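Local structure of trehalose-6-phosphate phosphatase (Candida albicans, 5DXI) at residues Phe25-Asp30 and Glu292-Leu297; Lys48-Leu53 and Gly80-Gly85; Asp118-Tyr123 and Met160-Asp165; Gly130-Arg135 and Thr141-Arg146. The protein is a phosphatase of the HAD superfamily, with a Rossmann-like core and smaller cap, binding magnesium and beryllium trifluoride in its core and a glycan between core and cap. All coordinates share one frame; numbering follows the deposited sequence.

Interaction 1: Phe25-Asp30 and Glu292-Leu297; sequences FLFDYD and ETLGLL. With MG (magnesium ion), chain E; BEF (beryllium trifluoride ion), chain F; GLC (alpha-D-glucopyranose), chain C; GLC (alpha-D-glucopyranose), chain B.
Strand residues F25-F27 face helix segment E292-L297 with their backbones well apart, the nearest CA atoms, those of F25 and L294, being 10.0 Å from each other, and only side chains bridge the gap. F27 and L294 point at each other. Both methyls of L294 reach the outer end of the phenyl ring: CD2 lies 3.6 Å from F27 CZ, while CD1 makes an off-centre CH-pi contact, 4.1 Å from the ring centroid and 30° off its normal. One turn further along the helix, L297 passes beside F25 and sets CD1 at the edge of that ring, near its plane, 3.8 Å from F25 CE1. Both phenylalanine CB atoms point to the helix, and chi1 (-65° in F25, -61° in F27) swings each ring beside its backbone N. This is a central strand of the HAD-type Rossmann-like core, covered by helix 287-298, and the acidic residues of the HAD motif follow directly at its C-terminal end. There D28 OD1 is covalently joined to the beryllium at 1.5 Å, and D28 OD2 binds magnesium together with D30 O, two waters and D233. Fluorine F2 of the beryllium trifluoride also lies against the magnesium, at 2.0 Å. The backbone N-H groups of Y29 and D30 both donate to its fluorine F3, at 3.0 Å from Y29 N and 3.0 Å from D30 N.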
# COMPACT_ATOMS: atom_id res chain seq x y z
N PHE A 25 -0.15 8.65 8.62
CA PHE A 25 -0.69 8.42 7.29
C PHE A 25 0.05 7.28 6.59
O PHE A 25 1.29 7.28 6.53
CB PHE A 25 -0.59 9.71 6.44
CG PHE A 25 -1.44 10.84 6.97
CD1 PHE A 25 -2.77 10.97 6.58
CD2 PHE A 25 -0.92 11.75 7.88
CE1 PHE A 25 -3.55 12.01 7.08
CE2 PHE A 25 -1.70 12.79 8.38
CZ PHE A 25 -3.02 12.92 7.97
N LEU A 26 -0.72 6.34 6.06
CA LEU A 26 -0.18 5.14 5.43
C LEU A 26 -0.71 5.02 4.02
O LEU A 26 -1.79 4.45 3.77
CB LEU A 26 -0.55 3.90 6.25
CG LEU A 26 -0.18 4.02 7.73
CD1 LEU A 26 -1.03 3.06 8.59
CD2 LEU A 26 1.31 3.78 7.93
N PHE A 27 0.05 5.57 3.08
CA PHE A 27 -0.44 5.73 1.72
C PHE A 27 0.14 4.74 0.74
O PHE A 27 1.35 4.70 0.53
CB PHE A 27 -0.14 7.13 1.15
CG PHE A 27 -0.77 8.25 1.91
CD1 PHE A 27 -1.97 8.06 2.61
CD2 PHE A 27 -0.20 9.52 1.88
CE1 PHE A 27 -2.56 9.11 3.30
CE2 PHE A 27 -0.79 10.57 2.57
CZ PHE A 27 -1.97 10.37 3.28
N ASP A 28 -0.74 3.98 0.12
CA ASP A 28 -0.42 3.37 -1.14
C ASP A 28 -0.11 4.46 -2.18
O ASP A 28 -0.65 5.56 -2.05
CB ASP A 28 -1.58 2.54 -1.63
CG ASP A 28 -1.26 1.83 -2.86
OD1 ASP A 28 -0.18 1.25 -2.82
OD2 ASP A 28 -2.00 1.90 -3.86
N TYR A 29 0.69 4.16 -3.20
CA TYR A 29 0.96 5.15 -4.26
C TYR A 29 0.11 4.90 -5.51
O TYR A 29 -0.85 5.62 -5.76
CB TYR A 29 2.45 5.17 -4.66
CG TYR A 29 2.72 6.24 -5.71
CD1 TYR A 29 2.62 7.59 -5.39
CD2 TYR A 29 3.04 5.90 -7.02
CE1 TYR A 29 2.85 8.57 -6.34
CE2 TYR A 29 3.27 6.89 -7.99
CZ TYR A 29 3.17 8.23 -7.63
OH TYR A 29 3.40 9.24 -8.55
N ASP A 30 0.44 3.86 -6.27
CA ASP A 30 -0.25 3.62 -7.54
C ASP A 30 -1.74 3.32 -7.40
O ASP A 30 -2.14 2.49 -6.60
CB ASP A 30 0.42 2.48 -8.30
CG ASP A 30 1.80 2.85 -8.80
OD1 ASP A 30 1.88 3.56 -9.82
OD2 ASP A 30 2.80 2.43 -8.18
N GLU A 292 -8.81 15.12 -2.86
CA GLU A 292 -9.80 16.02 -2.28
C GLU A 292 -9.82 15.87 -0.77
O GLU A 292 -9.73 16.85 -0.03
CB GLU A 292 -11.21 15.75 -2.83
CG GLU A 292 -11.38 16.02 -4.32
CD GLU A 292 -12.74 15.58 -4.84
OE1 GLU A 292 -13.55 15.02 -4.05
OE2 GLU A 292 -13.00 15.77 -6.05
N THR A 293 -9.87 14.61 -0.32
CA THR A 293 -9.93 14.29 1.10
C THR A 293 -8.64 14.70 1.80
O THR A 293 -8.68 15.29 2.89
CB THR A 293 -10.19 12.78 1.34
OG1 THR A 293 -11.41 12.39 0.69
CG2 THR A 293 -10.31 12.49 2.82
N LEU A 294 -7.50 14.38 1.21
CA LEU A 294 -6.23 14.76 1.84
C LEU A 294 -6.09 16.29 1.82
O LEU A 294 -5.61 16.91 2.79
CB LEU A 294 -5.04 14.07 1.14
CG LEU A 294 -5.06 12.54 1.23
CD1 LEU A 294 -3.85 11.93 0.54
CD2 LEU A 294 -5.13 12.07 2.69
N GLY A 295 -6.50 16.90 0.70
CA GLY A 295 -6.53 18.35 0.58
C GLY A 295 -7.38 18.99 1.66
O GLY A 295 -7.01 20.00 2.25
N LEU A 296 -8.53 18.37 1.94
CA LEU A 296 -9.42 18.81 3.00
C LEU A 296 -8.71 18.83 4.35
O LEU A 296 -8.74 19.83 5.07
CB LEU A 296 -10.64 17.90 3.09
CG LEU A 296 -11.62 18.23 4.22
CD1 LEU A 296 -12.34 19.54 3.88
CD2 LEU A 296 -12.61 17.09 4.53
N LEU A 297 -8.05 17.73 4.68
CA LEU A 297 -7.30 17.65 5.92
C LEU A 297 -6.18 18.69 5.93
O LEU A 297 -5.87 19.27 6.97
CB LEU A 297 -6.68 16.26 6.10
CG LEU A 297 -7.62 15.04 6.11
CD1 LEU A 297 -6.81 13.78 6.40
CD2 LEU A 297 -8.70 15.24 7.14
MG MG E . -1.87 0.72 -5.60
BE BEF F . 0.63 1.03 -4.10
F1 BEF F . 1.40 -0.55 -4.26
F2 BEF F . 0.07 0.90 -5.77
F3 BEF F . 2.03 1.94 -4.68
C1 GLC C . 2.74 -0.40 -10.60
C2 GLC C . 4.14 -0.97 -10.79
C3 GLC C . 4.27 -2.29 -10.00
C4 GLC C . 3.92 -2.04 -8.55
C5 GLC C . 2.52 -1.45 -8.47
C6 GLC C . 2.20 -1.08 -7.03
O1 GLC C . 1.78 -1.27 -11.20
O2 GLC C . 4.37 -1.19 -12.17
O3 GLC C . 5.60 -2.77 -10.08
O4 GLC C . 3.97 -3.27 -7.80
O5 GLC C . 2.43 -0.25 -9.22
O6 GLC C . 3.06 -0.01 -6.62
C1 GLC B . 0.47 -0.67 -11.23
C2 GLC B . -0.47 -1.51 -12.05
C3 GLC B . -0.06 -1.49 -13.52
C4 GLC B . -0.04 -0.06 -14.04
C5 GLC B . 0.92 0.75 -13.16
C6 GLC B . 0.94 2.23 -13.54
O2 GLC B . -0.48 -2.86 -11.60
O3 GLC B . -0.98 -2.29 -14.27
O4 GLC B . 0.44 -0.02 -15.38
O5 GLC B . 0.52 0.66 -11.79
O6 GLC B . -0.32 2.81 -13.17
O HOH W 1 -1.67 -1.16 -4.68
O HOH W 2 -2.21 -0.08 -7.43

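Interaction 2: Lys48-Leu53 and Gly80-Gly85; sequences KLNRIL and GNKNVG
The ammonium group of K82 is held between two oxygens: NZ donates to N50 OD1 at 2.8 Å and, more weakly, to the carbonyl oxygen of W78 at the end of the preceding helix. The bond to the asparagine is not directed at a lone pair. NZ stands above the carbonyl plane, 50° out of it, with a C=O...N angle of 115°. The two side chains cross nearly perpendicularly. Bends at its last two torsions turn the end of the lysine toward the amide, and CE comes within 3.0 Å of the same N50 OD1. These residues join two parts of the Rossmann-like core: K48-L53 belongs to helix 47-58, and G80-G85 is the connection from helix 72-79 into strand 85-88. Nearer the backbone the aliphatic part of the lysine serves as packing surface, with K82 CD 3.9 Å from L53 CD1. L53 is buried and also touches M79, so the helix meets both the connection and the helix before it. V84 turns its side chain inward as well, against I64 and I66 of strand 62-67. Between K82 and V84 the chain makes an inverse gamma turn centred on N83, closed by a weak bond of 2.9 Å from V84 N to K82 O.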
# COMPACT_ATOMS: atom_id res chain seq x y z
N LYS A 48 -0.74 18.89 -7.02
CA LYS A 48 -1.70 18.85 -5.91
C LYS A 48 -1.24 17.87 -4.82
O LYS A 48 -1.24 18.19 -3.63
CB LYS A 48 -3.09 18.47 -6.40
CG LYS A 48 -4.13 18.48 -5.27
CD LYS A 48 -5.52 18.24 -5.80
CE LYS A 48 -6.58 18.59 -4.76
NZ LYS A 48 -7.95 18.27 -5.27
N LEU A 49 -0.82 16.68 -5.24
CA LEU A 49 -0.27 15.69 -4.30
C LEU A 49 0.95 16.26 -3.58
O LEU A 49 1.07 16.15 -2.34
CB LEU A 49 0.09 14.40 -5.03
CG LEU A 49 0.89 13.36 -4.22
CD1 LEU A 49 0.13 12.90 -2.97
CD2 LEU A 49 1.22 12.16 -5.10
N ASN A 50 1.85 16.87 -4.34
CA ASN A 50 3.05 17.44 -3.73
C ASN A 50 2.71 18.51 -2.72
O ASN A 50 3.33 18.58 -1.67
CB ASN A 50 3.99 18.00 -4.80
CG ASN A 50 4.67 16.90 -5.58
OD1 ASN A 50 4.80 15.78 -5.07
ND2 ASN A 50 5.09 17.20 -6.80
N ARG A 51 1.70 19.32 -3.01
CA ARG A 51 1.33 20.38 -2.07
C ARG A 51 0.71 19.78 -0.80
O ARG A 51 1.01 20.20 0.33
CB ARG A 51 0.35 21.37 -2.72
CG ARG A 51 0.06 22.62 -1.88
CD ARG A 51 -0.64 23.70 -2.72
NE ARG A 51 -1.24 23.16 -3.95
CZ ARG A 51 -2.55 23.06 -4.17
NH1 ARG A 51 -3.41 23.46 -3.24
NH2 ARG A 51 -3.00 22.55 -5.31
N ILE A 52 -0.13 18.78 -1.00
CA ILE A 52 -0.72 18.07 0.12
C ILE A 52 0.36 17.49 1.02
O ILE A 52 0.36 17.71 2.23
CB ILE A 52 -1.65 16.95 -0.39
CG1 ILE A 52 -2.90 17.56 -1.01
CG2 ILE A 52 -2.01 15.99 0.75
CD1 ILE A 52 -3.77 16.57 -1.80
N LEU A 53 1.32 16.80 0.42
CA LEU A 53 2.37 16.15 1.19
C LEU A 53 3.22 17.17 1.93
O LEU A 53 3.59 16.96 3.08
CB LEU A 53 3.24 15.26 0.29
CG LEU A 53 2.54 14.05 -0.35
CD1 LEU A 53 3.49 13.29 -1.27
CD2 LEU A 53 1.93 13.11 0.71
N GLY A 80 11.50 10.92 -2.81
CA GLY A 80 12.69 10.96 -1.98
C GLY A 80 13.04 12.26 -1.27
O GLY A 80 13.58 12.25 -0.16
N ASN A 81 12.75 13.39 -1.91
CA ASN A 81 13.06 14.68 -1.31
C ASN A 81 11.86 15.22 -0.55
O ASN A 81 11.86 16.36 -0.07
CB ASN A 81 13.49 15.67 -2.39
CG ASN A 81 12.45 15.82 -3.48
OD1 ASN A 81 11.35 15.27 -3.38
ND2 ASN A 81 12.78 16.58 -4.51
N LYS A 82 10.80 14.43 -0.48
CA LYS A 82 9.64 14.87 0.27
C LYS A 82 9.80 14.33 1.68
O LYS A 82 10.52 13.36 1.90
CB LYS A 82 8.36 14.42 -0.42
CG LYS A 82 8.30 14.92 -1.86
CD LYS A 82 6.91 14.81 -2.42
CE LYS A 82 6.90 14.06 -3.72
NZ LYS A 82 7.44 14.85 -4.87
N ASN A 83 9.11 14.92 2.63
CA ASN A 83 9.37 14.57 4.01
C ASN A 83 8.51 13.39 4.44
O ASN A 83 7.69 13.51 5.34
CB ASN A 83 9.11 15.79 4.90
CG ASN A 83 9.71 15.65 6.27
OD1 ASN A 83 10.85 15.18 6.41
ND2 ASN A 83 8.96 16.05 7.30
N VAL A 84 8.69 12.24 3.78
CA VAL A 84 7.85 11.06 4.01
C VAL A 84 8.66 9.77 4.10
O VAL A 84 9.76 9.66 3.54
CB VAL A 84 6.79 10.88 2.90
CG1 VAL A 84 5.90 12.10 2.80
CG2 VAL A 84 7.44 10.58 1.56
N GLY A 85 8.12 8.81 4.84
CA GLY A 85 8.70 7.48 4.89
C GLY A 85 8.45 6.72 3.61
O GLY A 85 7.47 6.98 2.90

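Interaction 3: Asp118-Tyr123 and Met160-Asp165; sequences DDIFKY and MKELND
I120 and L163 interleave, each passing beside the other, where helices 113-126 and 149-165 pack side by side as a nearly antiparallel pair in the cap domain. The axes of the two short segments are 10.9 Å apart, with 161° between their directions. L163 divides its two methyls between neighbouring residues of the facing helix: CD2 lies against the isoleucine, 3.6 Å from I120 CD1, while CD1 reaches the phenyl ring, 3.7 Å from F121 CE1. Toward the ring the leucine runs at about a right angle to the phenylalanine side chain. With CG anti to the carbonyl carbon (chi1 -72°), L163 carries its branch toward the other helix although its first bond does not aim there. Both F121 and L163 are buried against the antiparallel cap sheet, touching I182, and F121 also meets the ring of W142. E162 comes head-on to I120 on an extended chain at the margin of the interface. Its two carboxylate oxygens have different neighbours: OE1 is hydrogen-bonded to the hydroxyl of Y124, whereas OE2 lies in van der Waals contact with the isoleucine, 3.8 Å from I120 CG1.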
# COMPACT_ATOMS: atom_id res chain seq x y z
N ASP A 118 10.75 -16.29 -12.81
CA ASP A 118 11.18 -15.62 -14.02
C ASP A 118 10.95 -16.50 -15.25
O ASP A 118 10.38 -16.07 -16.24
CB ASP A 118 12.66 -15.23 -13.91
CG ASP A 118 13.07 -14.16 -14.91
OD1 ASP A 118 12.21 -13.56 -15.58
OD2 ASP A 118 14.28 -13.91 -15.02
N ASP A 119 11.41 -17.75 -15.16
CA ASP A 119 11.23 -18.74 -16.22
C ASP A 119 9.75 -18.92 -16.57
O ASP A 119 9.38 -19.00 -17.74
CB ASP A 119 11.83 -20.08 -15.82
CG ASP A 119 13.35 -20.07 -15.88
OD1 ASP A 119 13.92 -19.08 -16.38
OD2 ASP A 119 13.97 -21.05 -15.42
N ILE A 120 8.92 -18.98 -15.55
CA ILE A 120 7.50 -19.17 -15.78
C ILE A 120 6.90 -17.92 -16.45
O ILE A 120 6.11 -18.04 -17.38
CB ILE A 120 6.77 -19.51 -14.46
CG1 ILE A 120 7.22 -20.88 -13.97
CG2 ILE A 120 5.25 -19.46 -14.65
CD1 ILE A 120 6.77 -21.24 -12.56
N PHE A 121 7.32 -16.74 -15.99
CA PHE A 121 6.87 -15.48 -16.56
C PHE A 121 7.31 -15.34 -18.02
O PHE A 121 6.58 -14.79 -18.84
CB PHE A 121 7.38 -14.28 -15.74
CG PHE A 121 6.55 -13.97 -14.51
CD1 PHE A 121 5.29 -14.51 -14.34
CD2 PHE A 121 7.05 -13.13 -13.51
CE1 PHE A 121 4.53 -14.23 -13.21
CE2 PHE A 121 6.30 -12.84 -12.37
CZ PHE A 121 5.04 -13.39 -12.22
N LYS A 122 8.51 -15.82 -18.33
CA LYS A 122 9.00 -15.74 -19.71
C LYS A 122 8.12 -16.55 -20.66
O LYS A 122 7.84 -16.12 -21.79
CB LYS A 122 10.45 -16.21 -19.79
CG LYS A 122 11.46 -15.16 -19.35
CD LYS A 122 12.88 -15.70 -19.40
CE LYS A 122 13.89 -14.60 -19.20
NZ LYS A 122 15.25 -15.14 -18.90
N TYR A 123 7.66 -17.71 -20.21
CA TYR A 123 6.75 -18.54 -20.98
C TYR A 123 5.43 -17.84 -21.28
O TYR A 123 4.95 -17.86 -22.42
CB TYR A 123 6.49 -19.87 -20.26
CG TYR A 123 5.43 -20.74 -20.90
CD1 TYR A 123 5.74 -21.62 -21.92
CD2 TYR A 123 4.11 -20.71 -20.44
CE1 TYR A 123 4.77 -22.43 -22.50
CE2 TYR A 123 3.13 -21.51 -21.00
CZ TYR A 123 3.47 -22.37 -22.03
OH TYR A 123 2.50 -23.17 -22.59
N MET A 160 -1.27 -17.95 -12.95
CA MET A 160 -1.58 -17.95 -11.52
C MET A 160 -1.65 -19.36 -10.97
O MET A 160 -1.09 -19.67 -9.92
CB MET A 160 -2.91 -17.25 -11.28
CG MET A 160 -2.88 -15.74 -11.38
SD MET A 160 -2.02 -14.97 -10.00
CE MET A 160 -2.93 -15.69 -8.62
N LYS A 161 -2.36 -20.21 -11.70
CA LYS A 161 -2.52 -21.62 -11.35
C LYS A 161 -1.18 -22.34 -11.27
O LYS A 161 -0.91 -23.05 -10.31
CB LYS A 161 -3.44 -22.30 -12.38
CG LYS A 161 -3.69 -23.78 -12.16
CD LYS A 161 -4.40 -24.05 -10.84
CE LYS A 161 -4.81 -25.52 -10.72
NZ LYS A 161 -5.32 -25.84 -9.36
N GLU A 162 -0.35 -22.14 -12.29
CA GLU A 162 0.92 -22.85 -12.39
C GLU A 162 1.90 -22.44 -11.31
O GLU A 162 2.58 -23.29 -10.73
CB GLU A 162 1.55 -22.61 -13.76
CG GLU A 162 2.98 -23.14 -13.85
CD GLU A 162 3.51 -23.16 -15.26
OE1 GLU A 162 2.74 -22.90 -16.20
OE2 GLU A 162 4.73 -23.43 -15.42
N LEU A 163 1.99 -21.14 -11.04
CA LEU A 163 2.86 -20.64 -9.97
C LEU A 163 2.44 -21.23 -8.65
O LEU A 163 3.27 -21.69 -7.86
CB LEU A 163 2.82 -19.11 -9.91
CG LEU A 163 3.52 -18.39 -11.05
CD1 LEU A 163 3.14 -16.92 -11.07
CD2 LEU A 163 5.03 -18.54 -10.88
N ASN A 164 1.12 -21.26 -8.42
CA ASN A 164 0.55 -21.73 -7.17
C ASN A 164 0.68 -23.24 -6.98
O ASN A 164 0.64 -23.74 -5.86
CB ASN A 164 -0.93 -21.33 -7.10
CG ASN A 164 -1.14 -19.93 -6.55
OD1 ASN A 164 -0.41 -19.48 -5.67
ND2 ASN A 164 -2.14 -19.23 -7.07
N ASP A 165 0.85 -23.97 -8.08
CA ASP A 165 1.00 -25.42 -8.01
C ASP A 165 2.46 -25.85 -7.93
O ASP A 165 2.75 -26.98 -7.54
CB ASP A 165 0.34 -26.10 -9.20
CG ASP A 165 -1.18 -26.12 -9.10
OD1 ASP A 165 -1.72 -26.20 -7.97
OD2 ASP A 165 -1.83 -26.04 -10.17

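Interaction 4: Gly130-Arg135 and Thr141-Arg146; sequences GSNIER and TWHYRR. With GLC (alpha-D-glucopyranose), chain C; GLC (alpha-D-glucopyranose), chain B.
N132-R135 and T141-H143 form a beta hairpin at the edge of the antiparallel cap sheet, and two hydrogen-bonded pairs, N132 with H143 and E134 with T141, use both N-H and C=O of all four residues. The straightest of the four backbone bonds runs from E134 N to T141 O, 2.7 Å long with an N-H...O angle of 176°. I133 and W142 make the non-hydrogen-bonded pair between them, and their side chains lie on the helix-covered face, I133 CG1 meeting the indole at its edge near W142 CD1.

On the other face E134 OE1 collects several donors. H143 NE2 donates to it at 2.8 Å, almost in the plane of the imidazole, and meets the oxygen on its anti side, 29° out of the carboxylate plane. The chain C glucose gives the same oxygen a bond of 2.6 Å from O3 to E134 OE1 and a weak one from O2. The extended glutamate, CG anti to the backbone nitrogen (chi1 -179°), stands out from the sheet face and brings OE1 level with the imidazole and the sugar. T141 CG2 lies over one face of the H143 ring, offset toward its rim. Just before the first strand S131 OG is hydrogen-bonded to T128 O; after the second, R145 serves the other glucose: its guanidinium meets the chain B sugar edge-on, R145 NE donating to O3 at 2.8 Å.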
# COMPACT_ATOMS: atom_id res chain seq x y z
N GLY A 130 2.43 -7.81 -25.83
CA GLY A 130 2.11 -6.60 -25.10
C GLY A 130 2.40 -6.74 -23.60
O GLY A 130 2.44 -5.75 -22.88
N SER A 131 2.61 -7.97 -23.14
CA SER A 131 2.95 -8.20 -21.73
C SER A 131 4.45 -8.03 -21.53
O SER A 131 5.22 -8.13 -22.48
CB SER A 131 2.49 -9.60 -21.29
OG SER A 131 3.30 -10.61 -21.86
N ASN A 132 4.88 -7.73 -20.30
CA ASN A 132 6.31 -7.70 -19.99
C ASN A 132 6.60 -8.01 -18.52
O ASN A 132 5.71 -7.99 -17.67
CB ASN A 132 6.93 -6.35 -20.35
CG ASN A 132 6.58 -5.26 -19.36
OD1 ASN A 132 5.44 -4.85 -19.26
ND2 ASN A 132 7.59 -4.76 -18.65
N ILE A 133 7.87 -8.30 -18.25
CA ILE A 133 8.33 -8.69 -16.93
C ILE A 133 9.06 -7.54 -16.27
O ILE A 133 9.93 -6.93 -16.88
CB ILE A 133 9.28 -9.90 -17.01
CG1 ILE A 133 8.55 -11.14 -17.52
CG2 ILE A 133 9.91 -10.19 -15.64
CD1 ILE A 133 9.48 -12.28 -17.88
N GLU A 134 8.71 -7.23 -15.03
CA GLU A 134 9.44 -6.24 -14.25
C GLU A 134 10.18 -6.95 -13.13
O GLU A 134 9.56 -7.50 -12.22
CB GLU A 134 8.49 -5.18 -13.68
CG GLU A 134 9.18 -4.09 -12.89
CD GLU A 134 8.21 -3.15 -12.20
OE1 GLU A 134 6.96 -3.39 -12.24
OE2 GLU A 134 8.69 -2.15 -11.62
N ARG A 135 11.51 -6.93 -13.20
CA ARG A 135 12.35 -7.55 -12.18
C ARG A 135 12.81 -6.50 -11.19
O ARG A 135 13.65 -5.67 -11.50
CB ARG A 135 13.56 -8.24 -12.82
CG ARG A 135 13.19 -9.42 -13.68
CD ARG A 135 14.32 -9.88 -14.59
NE ARG A 135 13.81 -10.89 -15.51
CZ ARG A 135 13.37 -10.63 -16.75
NH1 ARG A 135 13.43 -9.40 -17.23
NH2 ARG A 135 12.90 -11.62 -17.50
N THR A 141 7.32 -8.89 -11.11
CA THR A 141 6.01 -8.49 -11.59
C THR A 141 5.82 -8.87 -13.05
O THR A 141 6.67 -8.57 -13.88
CB THR A 141 5.80 -6.97 -11.43
OG1 THR A 141 6.01 -6.60 -10.07
CG2 THR A 141 4.40 -6.58 -11.84
N TRP A 142 4.72 -9.54 -13.36
CA TRP A 142 4.37 -9.75 -14.76
C TRP A 142 3.20 -8.83 -15.12
O TRP A 142 2.12 -8.94 -14.54
CB TRP A 142 4.03 -11.21 -15.05
CG TRP A 142 3.71 -11.47 -16.50
CD1 TRP A 142 4.54 -11.29 -17.58
CD2 TRP A 142 2.47 -11.96 -17.02
NE1 TRP A 142 3.88 -11.63 -18.74
CE2 TRP A 142 2.61 -12.05 -18.42
CE3 TRP A 142 1.26 -12.34 -16.44
CZ2 TRP A 142 1.58 -12.50 -19.25
CZ3 TRP A 142 0.23 -12.79 -17.26
CH2 TRP A 142 0.40 -12.86 -18.65
N HIS A 143 3.45 -7.92 -16.06
CA HIS A 143 2.46 -6.95 -16.51
C HIS A 143 1.74 -7.41 -17.78
O HIS A 143 2.39 -7.82 -18.73
CB HIS A 143 3.11 -5.60 -16.80
CG HIS A 143 3.62 -4.88 -15.60
ND1 HIS A 143 2.80 -4.12 -14.79
CD2 HIS A 143 4.87 -4.75 -15.10
CE1 HIS A 143 3.53 -3.57 -13.83
NE2 HIS A 143 4.79 -3.94 -14.00
N TYR A 144 0.41 -7.31 -17.81
CA TYR A 144 -0.31 -7.60 -19.05
C TYR A 144 -1.39 -6.57 -19.39
O TYR A 144 -2.32 -6.86 -20.14
CB TYR A 144 -0.93 -9.01 -19.00
CG TYR A 144 -1.91 -9.27 -17.88
CD1 TYR A 144 -3.28 -9.09 -18.07
CD2 TYR A 144 -1.48 -9.73 -16.64
CE1 TYR A 144 -4.19 -9.34 -17.05
CE2 TYR A 144 -2.40 -9.99 -15.61
CZ TYR A 144 -3.75 -9.79 -15.82
OH TYR A 144 -4.66 -10.03 -14.82
N ARG A 145 -1.26 -5.36 -18.84
CA ARG A 145 -2.22 -4.30 -19.11
C ARG A 145 -2.27 -3.97 -20.62
O ARG A 145 -3.33 -3.75 -21.19
CB ARG A 145 -1.89 -3.05 -18.29
CG ARG A 145 -2.83 -1.87 -18.52
CD ARG A 145 -2.66 -0.81 -17.43
NE ARG A 145 -2.89 -1.38 -16.09
CZ ARG A 145 -4.09 -1.64 -15.57
NH1 ARG A 145 -5.19 -1.37 -16.28
NH2 ARG A 145 -4.19 -2.17 -14.35
N ARG A 146 -1.11 -3.97 -21.27
CA ARG A 146 -1.01 -3.60 -22.68
C ARG A 146 -1.43 -4.71 -23.65
O ARG A 146 -1.47 -4.49 -24.86
CB ARG A 146 0.42 -3.19 -23.00
CG ARG A 146 0.89 -1.93 -22.29
CD ARG A 146 2.34 -1.67 -22.67
NE ARG A 146 2.85 -0.38 -22.19
CZ ARG A 146 4.12 -0.18 -21.82
NH1 ARG A 146 4.98 -1.19 -21.85
NH2 ARG A 146 4.52 1.02 -21.41
C1 GLC C . 2.74 -0.40 -10.60
C2 GLC C . 4.14 -0.97 -10.79
C3 GLC C . 4.27 -2.29 -10.00
C4 GLC C . 3.92 -2.04 -8.55
C5 GLC C . 2.52 -1.45 -8.47
C6 GLC C . 2.20 -1.08 -7.03
O1 GLC C . 1.78 -1.27 -11.20
O2 GLC C . 4.37 -1.19 -12.17
O3 GLC C . 5.60 -2.77 -10.08
O4 GLC C . 3.97 -3.27 -7.80
O5 GLC C . 2.43 -0.25 -9.22
O6 GLC C . 3.06 -0.01 -6.62
C1 GLC B . 0.47 -0.67 -11.23
C2 GLC B . -0.47 -1.51 -12.05
C3 GLC B . -0.06 -1.49 -13.52
C4 GLC B . -0.04 -0.06 -14.04
C5 GLC B . 0.92 0.75 -13.16
C6 GLC B . 0.94 2.23 -13.54
O2 GLC B . -0.48 -2.86 -11.60
O3 GLC B . -0.98 -2.29 -14.27
O4 GLC B . 0.44 -0.02 -15.38
O5 GLC B . 0.52 0.66 -11.79
O6 GLC B . -0.32 2.81 -13.17

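Interactions 1 and 2 belong to the Rossmann-like core and touch each other, I52 of helix 47-58 packing on L294 of helix 287-298. Interactions 3 and 4 lie together in the cap domain, joined by the D118-R135 salt bridge and by F121 against I133 and W142. Interaction 1 is wholly buried and apolar across its segments, while interaction 2, partly buried, adds one polar bond beside its aliphatic contact. Interaction 3 is leucine-centred helix packing behind the cap sheet, whereas interaction 4 is held by paired backbone bonds and carries a polar, sugar-binding face. Although their centres are about 27 Å apart, interactions 1 and 4 meet the same two glucose units from different domains, core and cap.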